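PDB 5WPW: cocosin 1 acidic chain from Cocos nucifera, which serves as a seed storage protein of the 11S globulin family, a nutrient reservoir that assembles as a hexamer. Local coordinates for residues L395-D398 / E399-V403; S379-R382 / G383-V386; G408-V411 / A412-P416; A117-N120 / G121-Y124; E32-C36 / A37-T41. The protein carries 2 engineered substitutions. All blocks are in the same frame, centred on the assembly; numbering follows the deposited sequence.

Interaction 1: L395-D398 / E399-V403; sequences LSRD and EARRV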
loop_
_atom_site.group_PDB
_atom_site.type_symbol
_atom_site.label_atom_id
_atom_site.label_comp_id
_atom_site.label_asym_id
_atom_site.label_seq_id
_atom_site.Cartn_x
_atom_site.Cartn_y
_atom_site.Cartn_z
ATOM N N LEU A 395 -29.420 -35.407 9.973
ATOM C CA LEU A 395 -29.995 -34.990 11.241
ATOM C C LEU A 395 -31.389 -34.431 11.023
ATOM O O LEU A 395 -31.729 -33.944 9.941
ATOM C CB LEU A 395 -29.154 -33.903 11.939
ATOM C CG LEU A 395 -27.718 -34.167 12.361
ATOM C CD1 LEU A 395 -27.209 -33.105 13.343
ATOM C CD2 LEU A 395 -27.593 -35.548 12.947
ATOM N N SER A 396 -32.195 -34.513 12.078
ATOM C CA SER A 396 -33.478 -33.841 12.103
ATOM C C SER A 396 -33.264 -32.339 12.197
ATOM O O SER A 396 -32.198 -31.874 12.590
ATOM C CB SER A 396 -34.303 -34.321 13.299
ATOM O OG SER A 396 -33.804 -33.735 14.496
ATOM N N ARG A 397 -34.309 -31.573 11.862
ATOM C CA ARG A 397 -34.257 -30.130 12.089
ATOM C C ARG A 397 -33.970 -29.798 13.556
ATOM O O ARG A 397 -33.180 -28.892 13.846
ATOM C CB ARG A 397 -35.561 -29.479 11.608
ATOM C CG ARG A 397 -35.623 -27.974 11.745
ATOM C CD ARG A 397 -36.822 -27.390 11.016
ATOM N NE ARG A 397 -36.607 -27.275 9.580
ATOM C CZ ARG A 397 -36.961 -28.202 8.696
ATOM N NH1 ARG A 397 -36.735 -28.012 7.397
ATOM N NH2 ARG A 397 -37.554 -29.317 9.111
ATOM N N ASP A 398 -34.589 -30.526 14.500
ATOM C CA ASP A 398 -34.321 -30.283 15.917
ATOM C C ASP A 398 -32.854 -30.532 16.257
ATOM O O ASP A 398 -32.218 -29.721 16.937
ATOM C CB ASP A 398 -35.225 -31.160 16.796
ATOM C CG ASP A 398 -35.019 -30.907 18.300
ATOM O OD1 ASP A 398 -35.288 -29.780 18.766
ATOM O OD2 ASP A 398 -34.591 -31.836 19.019
ATOM N N GLU A 399 -32.318 -31.677 15.833
ATOM C CA GLU A 399 -30.918 -31.992 16.078
ATOM C C GLU A 399 -30.009 -30.935 15.441
ATOM O O GLU A 399 -29.076 -30.432 16.081
ATOM C CB GLU A 399 -30.597 -33.388 15.524
ATOM C CG GLU A 399 -31.335 -34.576 16.192
ATOM C CD GLU A 399 -30.935 -35.947 15.607
ATOM O OE1 GLU A 399 -31.131 -36.176 14.391
ATOM O OE2 GLU A 399 -30.423 -36.802 16.367
ATOM N N ALA A 400 -30.291 -30.572 14.184
ATOM C CA ALA A 400 -29.561 -29.489 13.515
ATOM C C ALA A 400 -29.560 -28.211 14.349
ATOM O O ALA A 400 -28.505 -27.603 14.578
ATOM C CB ALA A 400 -30.170 -29.216 12.138
ATOM N N ARG A 401 -30.737 -27.791 14.830
ATOM C CA ARG A 401 -30.791 -26.557 15.610
ATOM C C ARG A 401 -30.084 -26.700 16.950
ATOM O O ARG A 401 -29.596 -25.704 17.499
ATOM C CB ARG A 401 -32.240 -26.111 15.815
ATOM C CG ARG A 401 -32.810 -25.357 14.622
ATOM C CD ARG A 401 -34.293 -25.017 14.804
ATOM N NE ARG A 401 -34.511 -23.847 15.660
ATOM C CZ ARG A 401 -34.252 -22.590 15.297
ATOM N NH1 ARG A 401 -34.489 -21.596 16.139
ATOM N NH2 ARG A 401 -33.759 -22.323 14.094
ATOM N N ARG A 402 -30.020 -27.911 17.502
ATOM C CA ARG A 402 -29.278 -28.081 18.748
ATOM C C ARG A 402 -27.780 -27.984 18.498
ATOM O O ARG A 402 -27.046 -27.381 19.289
ATOM C CB ARG A 402 -29.631 -29.415 19.399
ATOM C CG ARG A 402 -30.846 -29.336 20.312
ATOM C CD ARG A 402 -31.733 -30.557 20.163
ATOM N NE ARG A 402 -31.106 -31.772 20.666
ATOM C CZ ARG A 402 -31.406 -32.993 20.233
ATOM N NH1 ARG A 402 -32.334 -33.158 19.287
ATOM N NH2 ARG A 402 -30.782 -34.049 20.738
ATOM N N VAL A 403 -27.310 -28.568 17.398
ATOM C CA VAL A 403 -25.898 -28.456 17.050
ATOM C C VAL A 403 -25.534 -26.997 16.799
ATOM O O VAL A 403 -24.450 -26.530 17.179
ATOM C CB VAL A 403 -25.587 -29.346 15.834
ATOM C CG1 VAL A 403 -24.332 -28.878 15.112
ATOM C CG2 VAL A 403 -25.465 -30.803 16.249
#

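Interaction 2: S379-R382 / G383-V386; sequences SALR and GMPV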
loop_
_atom_site.group_PDB
_atom_site.type_symbol
_atom_site.label_atom_id
_atom_site.label_comp_id
_atom_site.label_asym_id
_atom_site.label_seq_id
_atom_site.Cartn_x
_atom_site.Cartn_y
_atom_site.Cartn_z
ATOM N N SER A 379 -18.988 -18.948 14.272
ATOM C CA SER A 379 -18.441 -20.219 13.843
ATOM C C SER A 379 -18.924 -20.616 12.457
ATOM O O SER A 379 -19.852 -20.042 11.891
ATOM C CB SER A 379 -18.798 -21.312 14.843
ATOM O OG SER A 379 -20.185 -21.557 14.807
ATOM N N ALA A 380 -18.279 -21.652 11.932
ATOM C CA ALA A 380 -18.633 -22.177 10.624
ATOM C C ALA A 380 -20.044 -22.751 10.620
ATOM O O ALA A 380 -20.823 -22.508 9.686
ATOM C CB ALA A 380 -17.624 -23.250 10.226
ATOM N N LEU A 381 -20.389 -23.529 11.649
ATOM C CA LEU A 381 -21.697 -24.169 11.655
ATOM C C LEU A 381 -22.797 -23.147 11.862
ATOM O O LEU A 381 -23.855 -23.232 11.230
ATOM C CB LEU A 381 -21.741 -25.268 12.713
ATOM C CG LEU A 381 -20.825 -26.435 12.316
ATOM C CD1 LEU A 381 -21.074 -27.662 13.176
ATOM C CD2 LEU A 381 -20.967 -26.776 10.842
ATOM N N ARG A 382 -22.572 -22.152 12.713
ATOM C CA ARG A 382 -23.639 -21.181 12.904
ATOM C C ARG A 382 -23.936 -20.402 11.632
ATOM O O ARG A 382 -25.025 -19.834 11.505
ATOM C CB ARG A 382 -23.311 -20.204 14.026
ATOM C CG ARG A 382 -24.595 -19.604 14.599
ATOM C CD ARG A 382 -24.432 -19.059 15.976
ATOM N NE ARG A 382 -23.895 -17.702 15.962
ATOM C CZ ARG A 382 -24.611 -16.607 15.719
ATOM N NH1 ARG A 382 -24.021 -15.416 15.729
ATOM N NH2 ARG A 382 -25.911 -16.700 15.460
ATOM N N GLY A 383 -22.995 -20.370 10.685
ATOM C CA GLY A 383 -23.221 -19.626 9.470
ATOM C C GLY A 383 -23.924 -20.386 8.383
ATOM O O GLY A 383 -24.242 -19.797 7.349
ATOM N N MET A 384 -24.154 -21.670 8.582
ATOM C CA MET A 384 -24.705 -22.550 7.566
ATOM C C MET A 384 -26.207 -22.727 7.759
ATOM O O MET A 384 -26.698 -22.759 8.895
ATOM C CB MET A 384 -24.017 -23.917 7.621
ATOM C CG MET A 384 -22.703 -23.941 6.818
ATOM S SD MET A 384 -21.863 -25.502 7.059
ATOM C CE MET A 384 -20.159 -24.866 6.901
ATOM N N PRO A 385 -26.960 -22.816 6.663
ATOM C CA PRO A 385 -28.410 -23.036 6.781
ATOM C C PRO A 385 -28.718 -24.343 7.500
ATOM O O PRO A 385 -28.047 -25.360 7.296
ATOM C CB PRO A 385 -28.879 -23.076 5.323
ATOM C CG PRO A 385 -27.808 -22.305 4.553
ATOM C CD PRO A 385 -26.529 -22.618 5.264
ATOM N N VAL A 386 -29.773 -24.321 8.322
ATOM C CA VAL A 386 -30.153 -25.541 9.037
ATOM C C VAL A 386 -30.248 -26.727 8.081
ATOM O O VAL A 386 -29.800 -27.833 8.404
ATOM C CB VAL A 386 -31.464 -25.334 9.821
ATOM C CG1 VAL A 386 -31.300 -24.225 10.833
ATOM C CG2 VAL A 386 -32.615 -25.029 8.883
#

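Interaction 3: G408-V411 / A412-P416; sequences GDEV and AIFTP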
loop_
_atom_site.group_PDB
_atom_site.type_symbol
_atom_site.label_atom_id
_atom_site.label_comp_id
_atom_site.label_asym_id
_atom_site.label_seq_id
_atom_site.Cartn_x
_atom_site.Cartn_y
_atom_site.Cartn_z
ATOM N N GLY A 408 -24.555 -21.133 20.332
ATOM C CA GLY A 408 -24.521 -20.118 19.292
ATOM C C GLY A 408 -24.334 -18.707 19.795
ATOM O O GLY A 408 -24.042 -17.816 18.989
ATOM N N ASP A 409 -24.488 -18.483 21.093
ATOM C CA ASP A 409 -24.302 -17.176 21.700
ATOM C C ASP A 409 -22.908 -16.981 22.272
ATOM O O ASP A 409 -22.588 -15.869 22.704
ATOM C CB ASP A 409 -25.311 -16.972 22.834
ATOM C CG ASP A 409 -26.612 -16.385 22.361
ATOM O OD1 ASP A 409 -26.663 -15.896 21.213
ATOM O OD2 ASP A 409 -27.589 -16.415 23.137
ATOM N N GLU A 410 -22.084 -18.027 22.301
ATOM C CA GLU A 410 -20.877 -18.037 23.113
ATOM C C GLU A 410 -19.631 -17.731 22.300
ATOM O O GLU A 410 -19.474 -18.225 21.184
ATOM C CB GLU A 410 -20.709 -19.384 23.813
ATOM C CG GLU A 410 -21.443 -19.402 25.137
ATOM C CD GLU A 410 -21.566 -20.769 25.751
ATOM O OE1 GLU A 410 -22.687 -21.310 25.743
ATOM O OE2 GLU A 410 -20.557 -21.277 26.266
ATOM N N VAL A 411 -18.745 -16.927 22.895
ATOM C CA VAL A 411 -17.397 -16.641 22.414
ATOM C C VAL A 411 -16.552 -17.905 22.473
ATOM O O VAL A 411 -17.036 -18.969 22.865
ATOM C CB VAL A 411 -16.753 -15.512 23.245
ATOM C CG1 VAL A 411 -17.533 -14.241 23.106
ATOM C CG2 VAL A 411 -16.666 -15.915 24.741
ATOM N N ALA A 412 -15.271 -17.799 22.113
ATOM C CA ALA A 412 -14.434 -18.990 21.985
ATOM C C ALA A 412 -14.187 -19.706 23.314
ATOM O O ALA A 412 -13.832 -20.894 23.300
ATOM C CB ALA A 412 -13.097 -18.623 21.348
ATOM N N ILE A 413 -14.370 -19.027 24.444
ATOM C CA ILE A 413 -14.140 -19.612 25.764
ATOM C C ILE A 413 -15.472 -20.159 26.258
ATOM O O ILE A 413 -16.368 -19.393 26.618
ATOM C CB ILE A 413 -13.564 -18.591 26.755
ATOM C CG1 ILE A 413 -12.226 -18.045 26.262
ATOM C CG2 ILE A 413 -13.385 -19.234 28.148
ATOM C CD1 ILE A 413 -11.019 -18.763 26.859
ATOM N N PHE A 414 -15.592 -21.482 26.271
ATOM C CA PHE A 414 -16.825 -22.171 26.618
ATOM C C PHE A 414 -16.781 -22.533 28.099
ATOM O O PHE A 414 -15.917 -23.307 28.526
ATOM C CB PHE A 414 -16.982 -23.432 25.770
ATOM C CG PHE A 414 -17.443 -23.179 24.367
ATOM C CD1 PHE A 414 -17.786 -21.901 23.936
ATOM C CD2 PHE A 414 -17.537 -24.225 23.469
ATOM C CE1 PHE A 414 -18.208 -21.689 22.630
ATOM C CE2 PHE A 414 -17.963 -24.018 22.159
ATOM C CZ PHE A 414 -18.302 -22.755 21.742
ATOM N N THR A 415 -17.687 -21.966 28.882
ATOM C CA THR A 415 -17.691 -22.264 30.305
ATOM C C THR A 415 -18.230 -23.673 30.544
ATOM O O THR A 415 -19.243 -24.058 29.949
ATOM C CB THR A 415 -18.521 -21.241 31.074
ATOM O OG1 THR A 415 -19.716 -20.928 30.346
ATOM C CG2 THR A 415 -17.712 -19.987 31.271
ATOM N N PRO A 416 -17.587 -24.459 31.426
ATOM C CA PRO A 416 -17.818 -25.886 31.708
ATOM C C PRO A 416 -19.291 -26.287 31.841
ATOM O O PRO A 416 -20.063 -25.567 32.470
ATOM C CB PRO A 416 -17.085 -26.106 33.051
ATOM C CG PRO A 416 -16.755 -24.736 33.575
ATOM C CD PRO A 416 -16.599 -23.881 32.357
#

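Interaction 4: A117-N120 / G121-Y124; sequences AVPN and GFAY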
loop_
_atom_site.group_PDB
_atom_site.type_symbol
_atom_site.label_atom_id
_atom_site.label_comp_id
_atom_site.label_asym_id
_atom_site.label_seq_id
_atom_site.Cartn_x
_atom_site.Cartn_y
_atom_site.Cartn_z
ATOM N N ALA A 117 9.664 -8.428 19.742
ATOM C CA ALA A 117 9.860 -8.770 18.329
ATOM C C ALA A 117 11.233 -8.271 17.891
ATOM O O ALA A 117 11.505 -7.063 17.949
ATOM C CB ALA A 117 8.780 -8.155 17.445
ATOM N N VAL A 118 12.086 -9.192 17.454
ATOM C CA VAL A 118 13.430 -8.875 16.975
ATOM C C VAL A 118 13.579 -9.198 15.488
ATOM O O VAL A 118 13.667 -10.376 15.134
ATOM C CB VAL A 118 14.469 -9.653 17.802
ATOM C CG1 VAL A 118 15.862 -9.331 17.336
ATOM C CG2 VAL A 118 14.311 -9.341 19.273
ATOM N N PRO A 119 13.651 -8.200 14.599
ATOM C CA PRO A 119 13.896 -8.473 13.173
ATOM C C PRO A 119 15.199 -9.219 12.940
ATOM O O PRO A 119 16.176 -9.045 13.662
ATOM C CB PRO A 119 13.977 -7.076 12.539
ATOM C CG PRO A 119 13.497 -6.114 13.601
ATOM C CD PRO A 119 13.710 -6.766 14.916
ATOM N N ASN A 120 15.235 -10.010 11.878
ATOM C CA ASN A 120 16.501 -10.645 11.533
ATOM C C ASN A 120 17.566 -9.585 11.267
ATOM O O ASN A 120 17.266 -8.466 10.846
ATOM C CB ASN A 120 16.338 -11.503 10.300
ATOM C CG ASN A 120 15.789 -10.710 9.170
ATOM O OD1 ASN A 120 14.704 -10.140 9.291
ATOM N ND2 ASN A 120 16.552 -10.598 8.089
ATOM N N GLY A 121 18.818 -9.942 11.530
ATOM C CA GLY A 121 19.924 -9.082 11.186
ATOM C C GLY A 121 20.171 -7.902 12.098
ATOM O O GLY A 121 21.088 -7.120 11.815
ATOM N N PHE A 122 19.396 -7.737 13.179
ATOM C CA PHE A 122 19.588 -6.662 14.151
ATOM C C PHE A 122 20.246 -7.208 15.418
ATOM O O PHE A 122 19.769 -8.188 15.985
ATOM C CB PHE A 122 18.254 -6.008 14.559
ATOM C CG PHE A 122 17.598 -5.175 13.477
ATOM C CD1 PHE A 122 17.496 -5.632 12.178
ATOM C CD2 PHE A 122 17.028 -3.943 13.787
ATOM C CE1 PHE A 122 16.876 -4.865 11.197
ATOM C CE2 PHE A 122 16.405 -3.177 12.816
ATOM C CZ PHE A 122 16.339 -3.639 11.512
ATOM N N ALA A 123 21.299 -6.538 15.889
ATOM C CA ALA A 123 21.941 -6.926 17.144
ATOM C C ALA A 123 21.036 -6.694 18.352
ATOM O O ALA A 123 20.405 -5.637 18.498
ATOM C CB ALA A 123 23.254 -6.163 17.327
ATOM N N TYR A 124 21.025 -7.677 19.252
ATOM C CA TYR A 124 20.107 -7.766 20.382
ATOM C C TYR A 124 20.869 -8.235 21.620
ATOM O O TYR A 124 21.701 -9.141 21.515
ATOM C CB TYR A 124 19.009 -8.769 20.044
ATOM C CG TYR A 124 18.066 -9.200 21.144
ATOM C CD1 TYR A 124 17.013 -8.390 21.527
ATOM C CD2 TYR A 124 18.190 -10.448 21.751
ATOM C CE1 TYR A 124 16.123 -8.779 22.509
ATOM C CE2 TYR A 124 17.294 -10.854 22.741
ATOM C CZ TYR A 124 16.266 -10.007 23.114
ATOM O OH TYR A 124 15.359 -10.372 24.088
HETATM O O HOH W 1 18.526 -10.827 14.889
#

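Interaction 5: E32-C36 / A37-T41; sequences EQFRC and AGVST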
loop_
_atom_site.group_PDB
_atom_site.type_symbol
_atom_site.label_atom_id
_atom_site.label_comp_id
_atom_site.label_asym_id
_atom_site.label_seq_id
_atom_site.Cartn_x
_atom_site.Cartn_y
_atom_site.Cartn_z
ATOM N N GLU A 32 10.152 -33.457 12.807
ATOM C CA GLU A 32 9.226 -33.276 11.688
ATOM C C GLU A 32 8.253 -32.129 11.937
ATOM O O GLU A 32 7.904 -31.386 11.013
ATOM C CB GLU A 32 8.446 -34.566 11.431
ATOM C CG GLU A 32 8.996 -35.459 10.328
ATOM C CD GLU A 32 8.145 -36.706 10.123
ATOM O OE1 GLU A 32 6.905 -36.612 10.283
ATOM O OE2 GLU A 32 8.711 -37.778 9.810
ATOM N N GLN A 33 7.794 -31.979 13.174
ATOM C CA GLN A 33 6.789 -30.968 13.476
ATOM C C GLN A 33 7.358 -29.556 13.367
ATOM O O GLN A 33 6.680 -28.646 12.869
ATOM C CB GLN A 33 6.215 -31.242 14.863
ATOM C CG GLN A 33 5.915 -32.715 15.012
ATOM C CD GLN A 33 5.348 -33.072 16.356
ATOM O OE1 GLN A 33 4.160 -32.880 16.607
ATOM N NE2 GLN A 33 6.192 -33.611 17.228
ATOM N N PHE A 34 8.599 -29.359 13.825
ATOM C CA PHE A 34 9.297 -28.096 13.613
ATOM C C PHE A 34 9.598 -27.877 12.139
ATOM O O PHE A 34 9.484 -26.757 11.629
ATOM C CB PHE A 34 10.595 -28.083 14.415
ATOM C CG PHE A 34 10.422 -27.595 15.803
ATOM C CD1 PHE A 34 10.128 -26.270 16.041
ATOM C CD2 PHE A 34 10.545 -28.453 16.871
ATOM C CE1 PHE A 34 9.955 -25.810 17.319
ATOM C CE2 PHE A 34 10.377 -28.000 18.146
ATOM C CZ PHE A 34 10.082 -26.673 18.372
ATOM N N ARG A 35 9.996 -28.936 11.440
ATOM C CA ARG A 35 10.214 -28.816 10.009
ATOM C C ARG A 35 8.905 -28.551 9.267
ATOM O O ARG A 35 8.899 -27.819 8.276
ATOM C CB ARG A 35 10.916 -30.071 9.477
ATOM C CG ARG A 35 12.448 -30.008 9.597
ATOM C CD ARG A 35 13.137 -31.129 8.827
ATOM N NE ARG A 35 12.862 -32.441 9.412
ATOM C CZ ARG A 35 13.675 -33.493 9.328
ATOM N NH1 ARG A 35 14.833 -33.398 8.681
ATOM N NH2 ARG A 35 13.327 -34.644 9.901
ATOM N N CYS A 36 7.784 -29.098 9.735
ATOM C CA CYS A 36 6.525 -28.763 9.080
ATOM C C CYS A 36 6.151 -27.313 9.347
ATOM O O CYS A 36 5.697 -26.613 8.442
ATOM C CB CYS A 36 5.405 -29.696 9.536
ATOM S SG CYS A 36 3.705 -29.152 9.055
ATOM N N ALA A 37 6.358 -26.839 10.577
ATOM C CA ALA A 37 5.998 -25.473 10.916
ATOM C C ALA A 37 6.993 -24.463 10.366
ATOM O O ALA A 37 6.646 -23.289 10.243
ATOM C CB ALA A 37 5.898 -25.311 12.438
ATOM N N GLY A 38 8.213 -24.888 10.053
ATOM C CA GLY A 38 9.248 -23.976 9.584
ATOM C C GLY A 38 9.785 -23.023 10.630
ATOM O O GLY A 38 10.095 -21.861 10.309
ATOM N N VAL A 39 9.909 -23.486 11.879
ATOM C CA VAL A 39 10.381 -22.668 12.989
ATOM C C VAL A 39 11.470 -23.430 13.746
ATOM O O VAL A 39 11.638 -24.642 13.591
ATOM C CB VAL A 39 9.239 -22.260 13.954
ATOM C CG1 VAL A 39 8.174 -21.407 13.230
ATOM C CG2 VAL A 39 8.601 -23.478 14.544
ATOM N N SER A 40 12.247 -22.675 14.524
ATOM C CA SER A 40 13.109 -23.178 15.586
ATOM C C SER A 40 12.716 -22.494 16.887
ATOM O O SER A 40 12.393 -21.301 16.893
ATOM C CB SER A 40 14.597 -22.898 15.297
ATOM O OG SER A 40 14.912 -23.162 13.941
ATOM N N THR A 41 12.758 -23.231 17.999
ATOM C CA THR A 41 12.347 -22.706 19.296
ATOM C C THR A 41 13.482 -22.899 20.292
ATOM O O THR A 41 14.199 -23.909 20.248
ATOM C CB THR A 41 11.068 -23.392 19.826
ATOM O OG1 THR A 41 9.955 -23.097 18.966
ATOM C CG2 THR A 41 10.719 -22.893 21.225
#

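Interaction 1: L395-D398 / E399-V403
Ser396 and Glu399 hold each other in a capping box at the start of helix 397-405. Ser396 is the N-cap. Its OG accepts from Glu399 N at 2.9 Å and meets that N-H almost head-on, at 172°. With chi1 at 75°, OG sits between its own backbone N and carbonyl carbon, which turns it to the first turn of the helix.

The Glu399 side chain returns the bond. Its CB lies 3.4 Å from Ser396 OG. CG passes closer, 3.1 Å from the same oxygen. From there the extended chain brings the carboxylate back to Ser396 N. At the tip OE1 accepts from that N at 3.0 Å through its anti lone pair, in a nearly straight bond. OE1 also lies 3.6 Å from Leu395 CA. Leu395 crosses Glu399 at about a right angle, and its CD1 reaches Val403 CG2 at 4.1 Å.

Asp398, in the first turn, reaches one turn along the helix: its OD2 and Arg402 NH1 form a salt bridge at 2.6 Å. NH1 stands 40° out of the carboxylate plane, so the pair is not coplanar. The Arg402 chain is bent at chi2 and chi3, and this folds the guanidinium back to Asp398.

The bonds from Ala400 N to Ser396 O and from Arg401 N to Arg397 O begin the regular helix. Arg397 and Ala400 pack on Met390 of helix 386-393, and Arg397 pairs with Glu387 there. Leu395 and Val403 face Lys201 and Leu202 of a neighbouring subunit, whose Asn195 takes a bond from Arg402 NH2.

Interaction 2: S379-R382 / G383-V386
Gly383 and Met384 fold back against Ala380 and Leu381, and these two carry most of the contact with the preceding residues. Gly383 has no side chain and lies close against them. Its N-H is shared between two carbonyls. The better bond goes to Ala380 O at 3.2 Å, with the donor well above the carbonyl plane. The one to Ser379 O, at 3.4 Å, is weak.

Met384 N binds Leu381 O at 3.1 Å and closes a type I beta turn from Leu381 to Met384. This bond is fairly straight at the hydrogen, 165°, although the donor again stands above the carbonyl plane.

The Met384 side chain then runs back along the turn. A chi1 of -85° lays it beside Ala380 O. CG and CE are both 3.7 Å from that oxygen. SD meets Leu381 CD2 at 4.1 Å, and the two side chains cross obliquely. CE reaches toward Ala380 CB.

Leu381 contributes its CD2 branch, whose end swings toward Met384 although its CB points away. Ser379 OG accepts from Arg382 N at 3.2 Å, an ST motif just ahead of the turn. The same OG is bound to Gly376 O.

The turn lies between strand 371-373 and helix 386-393, with Pro385 at the N-cap of the helix. Leu381 packs on Leu389 and Tyr393 of that helix and on Val403 of helix 397-405. Met384 meets Pro54 of a neighbouring subunit, where Arg382 forms salt bridges with Glu81 and Glu103.

Interaction 3: G408-V411 / A412-P416
Glu410 and Val411 meet the ring of Phe414 where the chain bends into its last strand. No hydrogen bond joins the two segments, so the contact is one of packing and of polar atoms set against a ring.

The apolar part is Glu410 CB against Phe414. CB lies 3.6 Å from CE1 and 3.9 Å from CD1, and it approaches the ring obliquely. The Phe414 side chain leaves its backbone on the N side, chi1 -78°, and the ring comes back to the bend.

The polar part involves three oxygens. Val411 O lies 3.0 Å from Phe414 CE1 and 3.2 Å from CD1, again obliquely. Glu410 O lies at the ring edge, in plane. Glu410 OE2 is 3.7 Å from CD1. The Glu410 chain is extended beyond CG and crosses Phe414 at a slant, with the carboxylate and ring planes 67° apart. OE2 also has a long, weak ion pair with Arg407. Thr415 N is buried here without a partner in the model, 3.9 Å from Glu410 OE2.

The backbone part is the bend itself. Val411 CG2 lies beside it, near Ile413 N.

The segment leads from helix 397-405 into strand 413-414, which pairs antiparallel with strand 298-304. Phe414 packs on Met298 and Ser300 of that strand, while Val411 reaches Val262 of strand 262-264. Val411 N also bonds to Gln84 of a neighbouring subunit, and Phe414 touches Ala191 of a different one.

Interaction 4: A117-N120 / G121-Y124
Pro119 and Phe122 form the tight part of this contact. Pro119 CB stands over one face of the Phe122 ring, 4.0 Å from the centroid and 19° off the normal, a CH-pi contact. It is offset toward the rim, near CD1 and CE1. At the edge of the same ring, near its plane, Asn120 O comes within 3.1 Å of Phe122 CD1. The ring is thus met on a face by carbon and on an edge by oxygen. Its chi1 of -70° swings it to the proline side of the turn.

A second CH-pi contact flanks the turn. Val118 CG2 sits over the Tyr124 face, 4.0 Å from the ring centroid, and is nearest to CD1 at 3.6 Å. The two side chains cross at about a right angle.

Pro119 to Phe122 is a type II beta turn, with Gly121 at positive phi. It links strands 114-118 and 124-127 of the N-terminal cupin domain, which lie in different sheets of its beta-barrel. Val118 and Phe122 both pack on Leu74 of strand 70-74. A neighbouring subunit covers the turn: its Trp303 donates to Gly121 O, and its Gln345 packs on Asn120.

The looser side is polar. No direct hydrogen bond spans the segments. Instead a water lies between Pro119 O, at 3.2 Å, and Phe122 O, at 3.1 Å. Both can accept from it, but it has more acceptors near it than protons.

Interaction 5: E32-C36 / A37-T41
Phe34 meets Val39 and Thr41 as the chain leaves helix 32-37 and enters strand 40-46. Phe34 CD1 touches Val39 CG2 at 3.5 Å and lies 3.3 Å from Val39 O, which approaches the ring obliquely. Further out, Phe34 CE1 is 3.2 Å from Thr41 OG1, which lies at the ring edge, in its plane. Phe34 crosses both side chains at about a right angle. With chi1 at -87° the ring stands beside its own backbone N and its end nears the strand.

Backbone bonds set the turn. Ala37 N binds Gln33 O at 2.9 Å. Phe34 O receives two weak bonds, from Gly38 N and Val39 N. Gly38 has positive phi and breaks the helix.

Outside this, Cys36 is tied to Cys3 by a disulfide, which joins the helix to the N-terminal end of the chain. Phe34 also packs on Leu11 and Phe27. Phe34 and Thr41 rest on Leu340, and Ala37 on Ile342, both of strand 340-343 in the second cupin domain.

Thr41 OG1 is buried with no partner in the model. Its neighbour in the contact is an aromatic edge, whose slightly positive hydrogens probably offer it some electrostatic compensation.

Interactions 2, 1 and 3 follow one another in that order along the C-terminal part of the chain; interactions 4 and 5 belong to the first cupin domain. Interactions 2, 4 and 5 are buried, while 1 and 3 are partly buried. Interaction 1 is the most polar, with a salt bridge on the exposed side of a helix start whose other side is buried. Interaction 2 touches it through Val403 and Leu381, about 12 Å between centres, and both reach the same neighbouring subunit. Interaction 2 also meets interaction 3, where Arg382 NE approaches Gly408 O. Interactions 3 and 5 each centre on a phenylalanine ring, and interaction 4 on a phenylalanine and a tyrosine. Interactions 4 and 5 reach one sheet without touching.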